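Local coordinates for protein probable CoA-transferase alpha subunit (Rhodococcus jostii, PDB 6COJ) that probably serves as the alpha subunit of a CoA-transferase-family enzyme and binds a coenzyme A thioester of a spirocyclic lactone beside a partner protein, at residues Y97-A102 / H270-A275; D150-V155 / T168-P173; A179-L184 / K212-V217. The protein carries 1 engineered substitution. One frame throughout, in Å; residues are numbered along the deposited sequence.

Contact 1 of 3, residues Y97-A102 / H270-A275. With F8G (S-{(3R,5R,9R)-1-[(2R,3S,4R,5R)-5-(6-amino-9H-purin-9-yl)-4-hydroxy-3-(phosphonooxy)tetrahydrofuran-2-yl]-3,5,9-trihydroxy-8,8-dimethyl-3,5-dioxido-10,14-dioxo-2,4,6-trioxa-11,15-diaza-3lambda~5~,5lambda~5~-diphosphaheptadecan-17-yl} (5R,10R)-7-hydroxy-10-methyl-2-oxo-1-oxaspiro[4.5]dec-6-ene-6-carbothioate (non-preferred name)), chain E.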
loop_
_atom_site.group_PDB
_atom_site.type_symbol
_atom_site.label_atom_id
_atom_site.label_comp_id
_atom_site.label_asym_id
_atom_site.label_seq_id
_atom_site.Cartn_x
_atom_site.Cartn_y
_atom_site.Cartn_z
ATOM N N TYR A 97 -22.493 -16.503 11.122
ATOM C CA TYR A 97 -22.798 -15.287 11.855
ATOM C C TYR A 97 -22.384 -15.480 13.306
ATOM O O TYR A 97 -22.582 -16.552 13.881
ATOM C CB TYR A 97 -24.294 -14.986 11.756
ATOM C CG TYR A 97 -24.824 -15.032 10.330
ATOM C CD1 TYR A 97 -24.094 -14.488 9.273
ATOM C CD2 TYR A 97 -26.041 -15.636 10.041
ATOM C CE1 TYR A 97 -24.573 -14.535 7.968
ATOM C CE2 TYR A 97 -26.523 -15.692 8.745
ATOM C CZ TYR A 97 -25.785 -15.141 7.713
ATOM O OH TYR A 97 -26.284 -15.200 6.423
ATOM N N ASP A 98 -21.761 -14.464 13.888
ATOM C CA ASP A 98 -21.413 -14.565 15.300
ATOM C C ASP A 98 -22.659 -14.331 16.145
ATOM O O ASP A 98 -23.294 -13.278 16.017
ATOM C CB ASP A 98 -20.321 -13.583 15.696
ATOM C CG ASP A 98 -19.943 -13.729 17.162
ATOM O OD1 ASP A 98 -20.683 -13.215 18.024
ATOM O OD2 ASP A 98 -18.934 -14.401 17.468
ATOM N N PRO A 99 -23.031 -15.267 17.018
ATOM C CA PRO A 99 -24.310 -15.148 17.732
ATOM C C PRO A 99 -24.307 -14.084 18.808
ATOM O O PRO A 99 -25.380 -13.581 19.158
ATOM C CB PRO A 99 -24.506 -16.548 18.331
ATOM C CG PRO A 99 -23.090 -17.055 18.531
ATOM C CD PRO A 99 -22.308 -16.508 17.347
ATOM N N TRP A 100 -23.145 -13.728 19.359
ATOM C CA TRP A 100 -23.124 -12.672 20.364
ATOM C C TRP A 100 -23.200 -11.292 19.730
ATOM O O TRP A 100 -23.887 -10.401 20.245
ATOM C CB TRP A 100 -21.894 -12.799 21.259
ATOM C CG TRP A 100 -22.078 -13.780 22.371
ATOM C CD1 TRP A 100 -21.434 -14.972 22.538
ATOM C CD2 TRP A 100 -22.992 -13.663 23.467
ATOM N NE1 TRP A 100 -21.883 -15.601 23.677
ATOM C CE2 TRP A 100 -22.838 -14.814 24.266
ATOM C CE3 TRP A 100 -23.913 -12.685 23.859
ATOM C CZ2 TRP A 100 -23.576 -15.020 25.432
ATOM C CZ3 TRP A 100 -24.649 -12.891 25.010
ATOM C CH2 TRP A 100 -24.475 -14.045 25.787
ATOM N N PHE A 101 -22.504 -11.091 18.612
ATOM C CA PHE A 101 -22.723 -9.875 17.842
ATOM C C PHE A 101 -24.184 -9.764 17.410
ATOM O O PHE A 101 -24.796 -8.695 17.525
ATOM C CB PHE A 101 -21.779 -9.870 16.642
ATOM C CG PHE A 101 -22.011 -8.734 15.692
ATOM C CD1 PHE A 101 -21.706 -7.431 16.058
ATOM C CD2 PHE A 101 -22.537 -8.970 14.436
ATOM C CE1 PHE A 101 -21.915 -6.381 15.177
ATOM C CE2 PHE A 101 -22.749 -7.921 13.546
ATOM C CZ PHE A 101 -22.436 -6.627 13.922
ATOM N N ALA A 102 -24.772 -10.865 16.932
ATOM C CA ALA A 102 -26.176 -10.826 16.522
ATOM C C ALA A 102 -27.084 -10.432 17.682
ATOM O O ALA A 102 -28.011 -9.636 17.507
ATOM C CB ALA A 102 -26.599 -12.183 15.951
ATOM N N HIS A 270 -18.470 -25.049 19.451
ATOM C CA HIS A 270 -18.907 -25.093 20.844
ATOM C C HIS A 270 -19.137 -23.691 21.401
ATOM O O HIS A 270 -20.112 -23.454 22.127
ATOM C CB HIS A 270 -17.879 -25.853 21.686
ATOM C CG HIS A 270 -18.252 -25.980 23.131
ATOM N ND1 HIS A 270 -19.330 -26.724 23.558
ATOM C CD2 HIS A 270 -17.687 -25.459 24.244
ATOM C CE1 HIS A 270 -19.417 -26.656 24.872
ATOM N NE2 HIS A 270 -18.434 -25.893 25.313
ATOM N N TYR A 271 -18.252 -22.747 21.069
ATOM C CA TYR A 271 -18.468 -21.353 21.444
ATOM C C TYR A 271 -19.811 -20.848 20.925
ATOM O O TYR A 271 -20.610 -20.275 21.679
ATOM C CB TYR A 271 -17.308 -20.492 20.914
ATOM C CG TYR A 271 -17.665 -19.040 20.677
ATOM C CD1 TYR A 271 -17.757 -18.138 21.734
ATOM C CD2 TYR A 271 -17.918 -18.571 19.392
ATOM C CE1 TYR A 271 -18.094 -16.808 21.516
ATOM C CE2 TYR A 271 -18.260 -17.243 19.164
ATOM C CZ TYR A 271 -18.343 -16.366 20.230
ATOM O OH TYR A 271 -18.671 -15.049 20.014
ATOM N N ALA A 272 -20.085 -21.077 19.636
ATOM C CA ALA A 272 -21.300 -20.543 19.026
ATOM C C ALA A 272 -22.547 -21.184 19.624
ATOM O O ALA A 272 -23.515 -20.489 19.954
ATOM C CB ALA A 272 -21.249 -20.740 17.507
ATOM N N GLU A 273 -22.536 -22.513 19.779
ATOM C CA GLU A 273 -23.689 -23.192 20.363
ATOM C C GLU A 273 -23.867 -22.843 21.834
ATOM O O GLU A 273 -24.991 -22.878 22.345
ATOM C CB GLU A 273 -23.574 -24.706 20.173
ATOM C CG GLU A 273 -23.931 -25.174 18.773
ATOM C CD GLU A 273 -23.124 -26.379 18.341
ATOM O OE1 GLU A 273 -22.441 -26.976 19.199
ATOM O OE2 GLU A 273 -23.175 -26.729 17.143
ATOM N N SER A 274 -22.788 -22.496 22.533
ATOM C CA SER A 274 -22.933 -22.140 23.940
ATOM C C SER A 274 -23.611 -20.788 24.131
ATOM O O SER A 274 -24.134 -20.520 25.218
ATOM C CB SER A 274 -21.580 -22.186 24.651
ATOM O OG SER A 274 -21.102 -23.521 24.733
ATOM N N ALA A 275 -23.634 -19.943 23.101
ATOM C CA ALA A 275 -24.286 -18.643 23.185
ATOM C C ALA A 275 -25.810 -18.724 23.127
ATOM O O ALA A 275 -26.477 -17.712 23.368
ATOM C CB ALA A 275 -23.762 -17.739 22.061
HETATM C C4 F8G E . -36.152 -13.094 8.917
HETATM C C5 F8G E . -36.659 -11.933 8.173
HETATM C C6 F8G E . -36.999 -10.710 8.939
HETATM C C8 F8G E . -36.244 -13.580 6.795
HETATM N N1 F8G E . -36.832 -10.702 10.282
HETATM N N3 F8G E . -36.003 -13.039 10.262
HETATM C "C1'" F8G E . -35.394 -15.382 8.371
HETATM C C2 F8G E . -36.328 -11.847 11.053
HETATM C "C2'" F8G E . -35.978 -16.545 7.593
HETATM C "C3'" F8G E . -34.824 -17.521 7.620
HETATM C "C4'" F8G E . -33.621 -16.627 7.472
HETATM C "C5'" F8G E . -33.295 -16.447 6.005
HETATM C CAA F8G E . -14.311 -8.235 -2.211
HETATM C CAB F8G E . -15.482 -9.144 -1.933
HETATM C CAC F8G E . -15.757 -9.640 -0.709
HETATM C CAD F8G E . -14.709 -9.628 0.395
HETATM C CAE F8G E . -13.378 -9.080 -0.113
HETATM C CAF F8G E . -13.591 -7.830 -0.942
HETATM C CAG F8G E . -17.105 -10.148 -0.402
HETATM C CAI F8G E . -12.404 -8.774 1.015
HETATM C CAK F8G E . -14.484 -10.984 1.099
HETATM C CAL F8G E . -14.946 -10.865 2.562
HETATM C CAM F8G E . -15.424 -9.435 2.630
HETATM C CAQ F8G E . -19.728 -10.859 -0.586
HETATM C CAR F8G E . -19.631 -12.371 -0.476
HETATM C CAT F8G E . -21.821 -13.321 -0.110
HETATM C CAU F8G E . -22.692 -14.076 0.876
HETATM C CAV F8G E . -24.181 -14.011 0.559
HETATM C CAX F8G E . -25.219 -16.076 1.224
HETATM C CAY F8G E . -26.083 -16.832 2.201
HETATM C CAZ F8G E . -27.499 -17.062 1.661
HETATM C CBA F8G E . -28.360 -17.647 2.771
HETATM C CBM F8G E . -28.098 -15.730 1.234
HETATM C CBN F8G E . -27.512 -18.041 0.494
HETATM N N6 F8G E . -37.471 -9.611 8.302
HETATM N N7 F8G E . -36.691 -12.300 6.876
HETATM N N9 F8G E . -35.937 -14.050 8.018
HETATM N NAS F8G E . -20.654 -12.918 0.382
HETATM N NAW F8G E . -24.951 -14.806 1.507
HETATM O "O2'" F8G E . -37.141 -17.087 8.224
HETATM O "O3'" F8G E . -34.705 -18.091 8.912
HETATM O "O4'" F8G E . -34.006 -15.375 8.035
HETATM O "O5'" F8G E . -32.877 -17.701 5.474
HETATM O OAH F8G E . -16.170 -9.414 -2.895
HETATM O OAJ F8G E . -17.349 -10.527 0.738
HETATM O OAN F8G E . -15.951 -8.870 3.563
HETATM O OAO F8G E . -15.188 -8.739 1.396
HETATM O OBB F8G E . -28.278 -16.742 3.861
HETATM O OBD F8G E . -30.566 -16.769 5.074
HETATM O OBJ F8G E . -22.155 -13.108 -1.268
HETATM O OBK F8G E . -24.769 -16.606 0.219
HETATM O OBL F8G E . -25.477 -18.096 2.512
HETATM O OBO F8G E . -28.517 -16.101 6.277
HETATM O OBP F8G E . -28.710 -18.519 5.664
HETATM O OBQ F8G E . -31.223 -19.050 4.048
HETATM O OBR F8G E . -32.238 -16.938 3.166
HETATM O OCI F8G E . -34.900 -19.992 10.575
HETATM O OCJ F8G E . -36.740 -19.523 8.975
HETATM O OCK F8G E . -34.591 -20.494 8.162
HETATM P PBC F8G E . -28.999 -17.095 5.253
HETATM P PBE F8G E . -31.708 -17.660 4.381
HETATM P PCH F8G E . -35.245 -19.575 9.167
HETATM S SAP F8G E . -18.360 -10.240 -1.513
#
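Asp98 and Tyr271 make the polar link across this contact. Tyr271 OH donates to Asp98 OD2 at 2.6 Å, meeting its syn lone pair. OD2 lies in the plane of the tyrosine ring, at its edge, while carboxylate and ring planes are turned 43° apart. With CG anti to the backbone N (chi1 -178°), the same carboxylate also N-caps helix 99-106: OD1 takes Phe101 N at 2.9 Å on its anti lone pair, nearly straight, and Trp100 N only weakly. One side chain thus serves a helix start and a hydroxyl from far along the chain, and replacing it with an alanine would probably leave Tyr271 OH without this acceptor and the first N-H groups of helix 99-106 without their cap.

Apolar contacts do the rest. Ala275 CB sits over one face of the Trp100 indole, 3.3 Å from NE1, and is also met by Pro99 CG at 3.7 Å. The Trp100 and Tyr271 rings meet obliquely, CD1 to CE1 at 3.9 Å.

On the ligand side, Tyr97 OH points in its ring plane at phosphate oxygen OBO of F8G; the modelled hydrogen bond is very short, so its exact length is doubtful.

Around the contact, Trp281 of helix 278-288 meets Trp100 edge-to-face, Leu74 of helix 70-77 touches Tyr271, and Val89 of strand 88-89 packs against Asp98.

Contact 2 of 3, residues D150-V155 / T168-P173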
loop_
_atom_site.group_PDB
_atom_site.type_symbol
_atom_site.label_atom_id
_atom_site.label_comp_id
_atom_site.label_asym_id
_atom_site.label_seq_id
_atom_site.Cartn_x
_atom_site.Cartn_y
_atom_site.Cartn_z
ATOM N N ASP A 150 -24.405 11.945 8.968
ATOM C CA ASP A 150 -23.502 13.069 8.739
ATOM C C ASP A 150 -22.074 12.801 9.202
ATOM O O ASP A 150 -21.200 13.645 8.968
ATOM C CB ASP A 150 -24.055 14.352 9.372
ATOM C CG ASP A 150 -23.339 15.604 8.877
ATOM O OD1 ASP A 150 -23.199 15.761 7.642
ATOM O OD2 ASP A 150 -22.909 16.421 9.721
ATOM N N GLU A 151 -21.808 11.663 9.845
ATOM C CA GLU A 151 -20.431 11.287 10.148
ATOM C C GLU A 151 -19.656 10.899 8.891
ATOM O O GLU A 151 -18.420 10.894 8.914
ATOM C CB GLU A 151 -20.401 10.145 11.173
ATOM C CG GLU A 151 -19.017 9.898 11.772
ATOM C CD GLU A 151 -18.971 8.798 12.816
ATOM O OE1 GLU A 151 -20.018 8.463 13.419
ATOM O OE2 GLU A 151 -17.859 8.276 13.037
ATOM N N LEU A 152 -20.351 10.559 7.802
ATOM C CA LEU A 152 -19.724 10.185 6.536
ATOM C C LEU A 152 -20.163 11.193 5.486
ATOM O O LEU A 152 -21.338 11.235 5.111
ATOM C CB LEU A 152 -20.119 8.766 6.126
ATOM C CG LEU A 152 -19.376 8.192 4.915
ATOM C CD1 LEU A 152 -17.895 8.029 5.229
ATOM C CD2 LEU A 152 -19.996 6.866 4.522
ATOM N N ARG A 153 -19.217 12.002 5.018
ATOM C CA ARG A 153 -19.455 13.046 4.033
ATOM C C ARG A 153 -18.750 12.701 2.727
ATOM O O ARG A 153 -17.911 11.804 2.663
ATOM C CB ARG A 153 -18.979 14.405 4.570
ATOM C CG ARG A 153 -19.746 14.855 5.807
ATOM C CD ARG A 153 -19.124 16.060 6.484
ATOM N NE ARG A 153 -19.961 16.471 7.614
ATOM C CZ ARG A 153 -19.639 17.398 8.512
ATOM N NH1 ARG A 153 -18.478 18.034 8.442
ATOM N NH2 ARG A 153 -20.484 17.685 9.494
ATOM N N THR A 154 -19.101 13.432 1.671
ATOM C CA THR A 154 -18.444 13.268 0.384
ATOM C C THR A 154 -17.384 14.341 0.182
ATOM O O THR A 154 -17.290 15.316 0.928
ATOM C CB THR A 154 -19.448 13.320 -0.766
ATOM O OG1 THR A 154 -20.126 14.585 -0.757
ATOM C CG2 THR A 154 -20.463 12.199 -0.637
ATOM N N VAL A 155 -16.574 14.137 -0.852
ATOM C CA VAL A 155 -15.587 15.120 -1.277
ATOM C C VAL A 155 -15.597 15.146 -2.797
ATOM O O VAL A 155 -15.659 14.095 -3.444
ATOM C CB VAL A 155 -14.182 14.795 -0.717
ATOM C CG1 VAL A 155 -13.717 13.411 -1.168
ATOM C CG2 VAL A 155 -13.175 15.868 -1.126
ATOM N N THR A 168 -17.695 13.114 -7.391
ATOM C CA THR A 168 -17.914 13.255 -5.958
ATOM C C THR A 168 -17.822 11.866 -5.338
ATOM O O THR A 168 -18.539 10.948 -5.750
ATOM C CB THR A 168 -19.268 13.899 -5.673
ATOM O OG1 THR A 168 -19.276 15.226 -6.210
ATOM C CG2 THR A 168 -19.513 13.992 -4.189
ATOM N N LEU A 169 -16.908 11.708 -4.390
ATOM C CA LEU A 169 -16.566 10.414 -3.816
ATOM C C LEU A 169 -16.831 10.427 -2.315
ATOM O O LEU A 169 -17.017 11.481 -1.704
ATOM C CB LEU A 169 -15.090 10.104 -4.084
ATOM C CG LEU A 169 -14.718 10.000 -5.562
ATOM C CD1 LEU A 169 -13.267 10.412 -5.785
ATOM C CD2 LEU A 169 -14.982 8.592 -6.036
ATOM N N ILE A 170 -16.858 9.242 -1.709
ATOM C CA ILE A 170 -16.903 9.167 -0.252
ATOM C C ILE A 170 -15.599 9.724 0.298
ATOM O O ILE A 170 -14.511 9.365 -0.170
ATOM C CB ILE A 170 -17.084 7.711 0.205
ATOM C CG1 ILE A 170 -18.374 7.104 -0.356
ATOM C CG2 ILE A 170 -17.025 7.612 1.725
ATOM C CD1 ILE A 170 -19.655 7.738 0.181
ATOM N N ALA A 171 -15.690 10.605 1.286
ATOM C CA ALA A 171 -14.513 11.011 2.053
ATOM C C ALA A 171 -14.452 10.091 3.261
ATOM O O ALA A 171 -15.128 10.322 4.269
ATOM C CB ALA A 171 -14.630 12.472 2.478
ATOM N N MET A 172 -13.695 9.010 3.162
ATOM C CA MET A 172 -13.592 8.114 4.303
ATOM C C MET A 172 -12.786 8.796 5.397
ATOM O O MET A 172 -11.613 9.115 5.179
ATOM C CB MET A 172 -12.901 6.823 3.879
ATOM C CG MET A 172 -12.707 5.864 5.040
ATOM S SD MET A 172 -14.281 5.308 5.714
ATOM C CE MET A 172 -13.688 4.668 7.271
ATOM N N PRO A 173 -13.358 9.056 6.570
ATOM C CA PRO A 173 -12.577 9.696 7.632
ATOM C C PRO A 173 -11.523 8.746 8.181
ATOM O O PRO A 173 -11.667 7.518 8.146
ATOM C CB PRO A 173 -13.633 10.007 8.700
ATOM C CG PRO A 173 -14.647 8.902 8.516
ATOM C CD PRO A 173 -14.722 8.717 7.015
#
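Arg153, whose carbonyl takes the N-H of Ala171, carries the flat group here. Its guanidinium has the Asp150 carboxylate at its edge and in its plane: NH2 meets OD2 at 2.7 Å in an almost straight salt bridge, on the syn side but 32° out of the carboxylate plane. NE adds a weak bond to OD1, and NH1 reaches Pro158 O of the second subunit.

The backbones pair as an antiparallel hairpin. Val155 and Leu169 bond both ways, Val155 N to Leu169 O at 2.8 Å and Leu169 N to Val155 O at 2.9 Å. The N-to-C directions of the short segments make 123°, well short of the 180° of a straight antiparallel pair. Thr154 and Thr168 are tightly packed, CB to CG2 at 3.5 Å; chi1 of -63° sets Thr168 OG1 beside the backbone N, where it hydrogen-bonds Thr156 OG1, and turns CG2 onto Thr154. Leu152 CD1 touches both Ile170 CG2 (3.6 Å) and Pro173 CD (3.7 Å), the leucine side chain crossing each at about a right angle.

Strand 168-173 is central in its three-stranded sheet, bonded on its other side to strand 133-136. Helix 144-148 packs on Leu152 and Ile170, helix 117-128 on Leu152 and Met172, and Val155 meets Val155 of the second subunit.

Contact 3 of 3, residues A179-L184 / K212-V217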
loop_
_atom_site.group_PDB
_atom_site.type_symbol
_atom_site.label_atom_id
_atom_site.label_comp_id
_atom_site.label_asym_id
_atom_site.label_seq_id
_atom_site.Cartn_x
_atom_site.Cartn_y
_atom_site.Cartn_z
ATOM N N ALA A 179 -5.893 2.586 20.757
ATOM C CA ALA A 179 -5.051 1.412 20.927
ATOM C C ALA A 179 -5.313 0.421 19.806
ATOM O O ALA A 179 -6.377 0.422 19.180
ATOM C CB ALA A 179 -5.283 0.748 22.291
ATOM N N ALA A 180 -4.310 -0.415 19.545
ATOM C CA ALA A 180 -4.444 -1.546 18.636
ATOM C C ALA A 180 -3.986 -2.806 19.351
ATOM O O ALA A 180 -3.001 -2.784 20.100
ATOM C CB ALA A 180 -3.598 -1.362 17.362
ATOM N N LEU A 181 -4.714 -3.898 19.121
ATOM C CA LEU A 181 -4.371 -5.229 19.621
ATOM C C LEU A 181 -4.226 -6.134 18.407
ATOM O O LEU A 181 -5.170 -6.280 17.625
ATOM C CB LEU A 181 -5.478 -5.770 20.535
ATOM C CG LEU A 181 -5.937 -4.868 21.678
ATOM C CD1 LEU A 181 -7.139 -5.493 22.375
ATOM C CD2 LEU A 181 -4.808 -4.629 22.658
ATOM N N VAL A 182 -3.037 -6.718 18.224
ATOM C CA VAL A 182 -2.777 -7.600 17.090
ATOM C C VAL A 182 -1.998 -8.810 17.587
ATOM O O VAL A 182 -1.309 -8.752 18.605
ATOM C CB VAL A 182 -2.011 -6.893 15.939
ATOM C CG1 VAL A 182 -2.793 -5.671 15.421
ATOM C CG2 VAL A 182 -0.609 -6.479 16.388
ATOM N N HIS A 183 -2.110 -9.917 16.846
ATOM C CA HIS A 183 -1.396 -11.155 17.150
ATOM C C HIS A 183 -0.608 -11.594 15.927
ATOM O O HIS A 183 -1.165 -11.687 14.827
ATOM C CB HIS A 183 -2.365 -12.281 17.521
ATOM C CG HIS A 183 -1.677 -13.531 17.956
ATOM N ND1 HIS A 183 -1.168 -13.686 19.229
ATOM C CD2 HIS A 183 -1.395 -14.680 17.293
ATOM C CE1 HIS A 183 -0.616 -14.884 19.336
ATOM N NE2 HIS A 183 -0.744 -15.509 18.177
ATOM N N LEU A 184 0.671 -11.892 16.124
ATOM C CA LEU A 184 1.552 -12.305 15.041
ATOM C C LEU A 184 2.300 -13.580 15.423
ATOM O O LEU A 184 2.244 -14.057 16.560
ATOM C CB LEU A 184 2.514 -11.175 14.636
ATOM C CG LEU A 184 1.806 -10.095 13.814
ATOM C CD1 LEU A 184 2.645 -8.832 13.724
ATOM C CD2 LEU A 184 1.483 -10.610 12.402
ATOM N N LYS A 212 -1.425 3.568 21.204
ATOM C CA LYS A 212 -0.809 2.512 22.007
ATOM C C LYS A 212 -0.984 1.182 21.288
ATOM O O LYS A 212 -2.100 0.830 20.901
ATOM C CB LYS A 212 -1.485 2.405 23.377
ATOM C CG LYS A 212 -1.458 3.656 24.227
ATOM C CD LYS A 212 -2.285 3.426 25.497
ATOM C CE LYS A 212 -2.663 4.725 26.188
ATOM N NZ LYS A 212 -1.467 5.519 26.575
ATOM N N ARG A 213 0.107 0.441 21.105
ATOM C CA ARG A 213 0.101 -0.724 20.233
ATOM C C ARG A 213 0.612 -1.937 20.993
ATOM O O ARG A 213 1.746 -1.935 21.484
ATOM C CB ARG A 213 0.983 -0.467 19.011
ATOM C CG ARG A 213 0.364 0.461 17.967
ATOM C CD ARG A 213 0.468 1.932 18.329
ATOM N NE ARG A 213 1.853 2.355 18.541
ATOM C CZ ARG A 213 2.666 2.749 17.566
ATOM N NH1 ARG A 213 2.236 2.766 16.314
ATOM N NH2 ARG A 213 3.900 3.131 17.850
ATOM N N PHE A 214 -0.212 -2.978 21.075
ATOM C CA PHE A 214 0.160 -4.207 21.765
ATOM C C PHE A 214 0.104 -5.363 20.784
ATOM O O PHE A 214 -0.921 -5.572 20.125
ATOM C CB PHE A 214 -0.748 -4.427 22.975
ATOM C CG PHE A 214 -0.664 -3.303 23.946
ATOM C CD1 PHE A 214 0.436 -3.175 24.770
ATOM C CD2 PHE A 214 -1.619 -2.296 23.933
ATOM C CE1 PHE A 214 0.551 -2.105 25.618
ATOM C CE2 PHE A 214 -1.515 -1.221 24.789
ATOM C CZ PHE A 214 -0.424 -1.125 25.631
ATOM N N VAL A 215 1.217 -6.088 20.660
ATOM C CA VAL A 215 1.304 -7.263 19.797
ATOM C C VAL A 215 1.546 -8.474 20.681
ATOM O O VAL A 215 2.495 -8.492 21.475
ATOM C CB VAL A 215 2.389 -7.136 18.711
ATOM C CG1 VAL A 215 3.767 -6.901 19.302
ATOM C CG2 VAL A 215 2.392 -8.377 17.828
ATOM N N SER A 216 0.666 -9.460 20.586
ATOM C CA SER A 216 0.964 -10.766 21.142
ATOM C C SER A 216 1.575 -11.623 20.038
ATOM O O SER A 216 1.240 -11.468 18.862
ATOM C CB SER A 216 -0.286 -11.406 21.767
ATOM O OG SER A 216 -1.352 -11.511 20.835
ATOM N N VAL A 217 2.515 -12.493 20.411
ATOM C CA VAL A 217 3.201 -13.338 19.438
ATOM C C VAL A 217 3.241 -14.764 19.962
ATOM O O VAL A 217 3.257 -14.998 21.174
ATOM C CB VAL A 217 4.639 -12.862 19.103
ATOM C CG1 VAL A 217 4.611 -11.514 18.424
ATOM C CG2 VAL A 217 5.484 -12.809 20.367
#
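Ala180 and Phe214 belong to two adjacent parallel strands, 177-184 and 213-217, inside the seven-stranded parallel sheet of the domain. The chain between them includes helix 203-208, so the pair closes a beta-alpha-beta crossover, interrupted by short strands. The registers match residue for residue from Ala179 with Lys212 to Leu184 with Val217, and the axes diverge by only 25°.

Five backbone bonds alternate along the ladder. Ala180 uses both its polar atoms, N to Lys212 O at 2.9 Å and O to Phe214 N at 3.0 Å; Val182 does likewise with Phe214 O and Ser216 N, and Leu184 N closes on Ser216 O at 2.8 Å. CA-H...O contacts reinforce them, such as Val215 CA to Val182 O at 3.2 Å.

The two faces differ. On one, Val182 CG2 lies against Val215 CG2 at 3.8 Å, and the Leu184 side chain crosses Val215 at about a right angle, CD1 against CG2; helix 203-208 packs on Val182 and Leu184 here. Arg213, also on this face, pairs with Asp243 and Cys207 O. On the other face Leu181 CD2 meets Phe214 CB at 4.1 Å, and His183 ND1 bonds Ser216 OG at 2.7 Å and 164°. That oxygen lies at the ring edge in the imidazole plane; Ser216 chi1 of 57° sets OG between its own backbone N and carbonyl carbon, facing the ring.

His183 NE2 bonds Glu218 OE1, so both ring nitrogens have a partner. Held at two corners in a buried position, the imidazole is probably fixed in its rotation.

How the contacts relate
Following the chain from the N terminus, segment 97-102 opens the widest loop, which closes only when helix 265-274 returns to it in contact 1. Contacts 2 and 3 are nested inside, one after the other: 150-155 closes with 168-173 as a hairpin, then strand 168-173 runs on to strand 177-184, and 179-184 finds 212-217. No loops cross. Contact 1 ties the ligand-side helix 99-106 to the C-terminal helices, contact 2 joins two strands of the small antiparallel sheet, next to the second subunit, and contact 3 lies within the large parallel sheet. The three stand apart, contacts 1 and 2 with centres about 34 Å from each other.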